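Local coordinates for Co-type Nitrile Hydratase beta subunit (PDB 3QYH), which probably pairs with a cobalt-containing alpha subunit to form nitrile hydratase, which hydrates nitriles to the corresponding amides, at residues A127-A132 with H184-S189. Numbering follows the deposited sequence.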
loop_
_atom_site.group_PDB
_atom_site.type_symbol
_atom_site.label_atom_id
_atom_site.label_comp_id
_atom_site.label_asym_id
_atom_site.label_seq_id
_atom_site.Cartn_x
_atom_site.Cartn_y
_atom_site.Cartn_z
ATOM N N ALA B 127 -16.621 10.487 15.239
ATOM C CA ALA B 127 -17.697 11.302 14.691
ATOM C C ALA B 127 -18.743 10.433 13.995
ATOM O O ALA B 127 -18.419 9.415 13.381
ATOM C CB ALA B 127 -17.135 12.360 13.741
ATOM N N ARG B 128 -20.002 10.828 14.105
ATOM C CA ARG B 128 -21.091 10.104 13.458
ATOM C C ARG B 128 -20.971 10.190 11.935
ATOM O O ARG B 128 -20.489 11.176 11.390
ATOM C CB ARG B 128 -22.447 10.685 13.903
ATOM C CG ARG B 128 -22.568 12.190 13.567
ATOM C CD ARG B 128 -23.966 12.884 13.653
ATOM N NE ARG B 128 -24.841 12.406 12.636
ATOM C CZ ARG B 128 -25.351 12.871 11.503
ATOM N NH1 ARG B 128 -26.062 11.946 10.907
ATOM N NH2 ARG B 128 -25.260 14.088 10.966
ATOM N N ALA B 129 -21.430 9.156 11.244
ATOM C CA ALA B 129 -21.416 9.156 9.792
ATOM C C ALA B 129 -22.469 10.134 9.275
ATOM O O ALA B 129 -23.630 10.061 9.676
ATOM C CB ALA B 129 -21.689 7.757 9.265
ATOM N N ARG B 130 -22.062 11.057 8.405
ATOM C CA ARG B 130 -23.009 11.974 7.772
ATOM C C ARG B 130 -23.582 11.390 6.493
ATOM O O ARG B 130 -24.593 11.869 6.001
ATOM C CB ARG B 130 -22.333 13.305 7.437
ATOM C CG ARG B 130 -21.997 14.158 8.627
ATOM C CD ARG B 130 -21.487 15.515 8.125
ATOM N NE ARG B 130 -20.207 15.376 7.438
ATOM C CZ ARG B 130 -19.717 16.243 6.553
ATOM N NH1 ARG B 130 -20.415 17.322 6.198
ATOM N NH2 ARG B 130 -18.530 16.019 6.008
ATOM N N PHE B 131 -22.934 10.370 5.935
ATOM C CA PHE B 131 -23.344 9.846 4.641
ATOM C C PHE B 131 -23.731 8.357 4.666
ATOM O O PHE B 131 -23.245 7.576 5.478
ATOM C CB PHE B 131 -22.248 10.113 3.595
ATOM C CG PHE B 131 -21.746 11.529 3.609
ATOM C CD1 PHE B 131 -22.516 12.554 3.097
ATOM C CD2 PHE B 131 -20.526 11.837 4.177
ATOM C CE1 PHE B 131 -22.067 13.866 3.144
ATOM C CE2 PHE B 131 -20.071 13.154 4.215
ATOM C CZ PHE B 131 -20.851 14.162 3.696
ATOM N N ALA B 132 -24.596 7.973 3.744
ATOM C CA ALA B 132 -25.019 6.592 3.628
ATOM C C ALA B 132 -24.630 6.122 2.248
ATOM O O ALA B 132 -24.480 6.941 1.337
ATOM C CB ALA B 132 -26.523 6.497 3.811
ATOM N N HIS B 184 -15.659 8.395 10.207
ATOM C CA HIS B 184 -15.919 7.410 9.184
ATOM C C HIS B 184 -15.060 7.579 7.932
ATOM O O HIS B 184 -14.696 8.706 7.540
ATOM C CB HIS B 184 -17.402 7.405 8.813
ATOM C CG HIS B 184 -18.264 6.722 9.828
ATOM N ND1 HIS B 184 -18.789 5.464 9.631
ATOM C CD2 HIS B 184 -18.650 7.106 11.068
ATOM C CE1 HIS B 184 -19.498 5.117 10.694
ATOM N NE2 HIS B 184 -19.422 6.090 11.582
ATOM N N VAL B 185 -14.751 6.443 7.316
ATOM C CA VAL B 185 -14.074 6.399 6.025
ATOM C C VAL B 185 -15.002 5.697 5.053
ATOM O O VAL B 185 -15.585 4.650 5.381
ATOM C CB VAL B 185 -12.740 5.621 6.127
ATOM C CG1 VAL B 185 -12.164 5.356 4.743
ATOM C CG2 VAL B 185 -11.748 6.385 7.003
ATOM N N TYR B 186 -15.170 6.269 3.869
ATOM C CA TYR B 186 -16.059 5.692 2.869
ATOM C C TYR B 186 -15.254 5.386 1.621
ATOM O O TYR B 186 -14.320 6.121 1.288
ATOM C CB TYR B 186 -17.155 6.692 2.478
ATOM C CG TYR B 186 -17.908 7.336 3.633
ATOM C CD1 TYR B 186 -17.454 8.511 4.228
ATOM C CD2 TYR B 186 -19.097 6.778 4.111
ATOM C CE1 TYR B 186 -18.144 9.095 5.278
ATOM C CE2 TYR B 186 -19.796 7.361 5.153
ATOM C CZ TYR B 186 -19.326 8.511 5.730
ATOM O OH TYR B 186 -20.001 9.102 6.765
ATOM N N THR B 187 -15.609 4.326 0.908
ATOM C CA THR B 187 -15.192 4.241 -0.493
ATOM C C THR B 187 -16.162 5.045 -1.355
ATOM O O THR B 187 -17.385 4.854 -1.275
ATOM C CB THR B 187 -15.132 2.804 -1.029
ATOM O OG1 THR B 187 -14.178 2.057 -0.274
ATOM C CG2 THR B 187 -14.681 2.809 -2.508
ATOM N N VAL B 188 -15.617 5.950 -2.164
ATOM C CA VAL B 188 -16.433 6.797 -3.018
ATOM C C VAL B 188 -16.115 6.480 -4.461
ATOM O O VAL B 188 -14.947 6.407 -4.822
ATOM C CB VAL B 188 -16.156 8.274 -2.764
ATOM C CG1 VAL B 188 -16.961 9.145 -3.744
ATOM C CG2 VAL B 188 -16.462 8.641 -1.314
ATOM N N SER B 189 -17.147 6.296 -5.289
ATOM C CA SER B 189 -16.953 5.907 -6.683
ATOM C C SER B 189 -17.131 7.127 -7.610
ATOM O O SER B 189 -18.112 7.854 -7.514
ATOM C CB SER B 189 -17.935 4.792 -7.070
ATOM O OG SER B 189 -17.823 4.442 -8.423
HETATM O O HOH W 1 -19.648 6.804 14.562
HETATM O O HOH W 2 -17.716 10.438 10.583
#
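The imidazole of His184 carries the methyl group of Ala129 on one face: Ala129 CB stands 3.5 Å from the ring centroid, 4° off the ring normal, a centred CH-pi contact that a side chain as short as alanine makes while its backbone stays close. At the edge of this ring, in its plane, lie Ala127 O, 3.3 Å from His184 CD2, and a water. Phe131 and Tyr186 form an offset edge-to-face pair, the phenylalanine edge directed at the tyrosine face, with centroids 5.7 Å apart and planes at 73°. Tyr186 CE1 lies in the phenyl plane, 3.8 Å from Phe131 CD2. Arg130 CB sits over one face of the phenyl ring, and Phe131 CZ over the centre of the Arg130 guanidinium.

Histidine suits its place by offering a flat face to a methyl and two nitrogens at its edge. The edge water donates to Ala127 O and is hydrogen-bonded to His184 NE2, while His184 ND1 is hydrogen-bonded to Asp164, which helps hold the rotation of the ring. A second water links the backbones, accepting from His184 N and donating to Arg128 O. With CG anti to its carbonyl carbon (chi1 -50°), Tyr186 reaches across to the loop, where its hydroxyl accepts a weak bond from Phe131 N (3.3 Å to Tyr186 OH) and is also hydrogen-bonded to Asp213. Tyrosine fits because its ring packs in the buried interior while OH meets the loop backbone. Asp213 also forms a salt bridge with Arg130 NE, tying arginine and tyrosine to one carboxylate.

Between helix 111-117 and strand 136-139, the irregular 127-132 segment meets the start of 184-189 through His184 and Tyr186, then draws away from it. Strands 158-168 and 206-212 flank strand 183-191 in the antiparallel sheet of the SH3-like C-terminal region, and Leu216 of strand 216-218 packs against Tyr186 and the wholly apolar, buried Phe131.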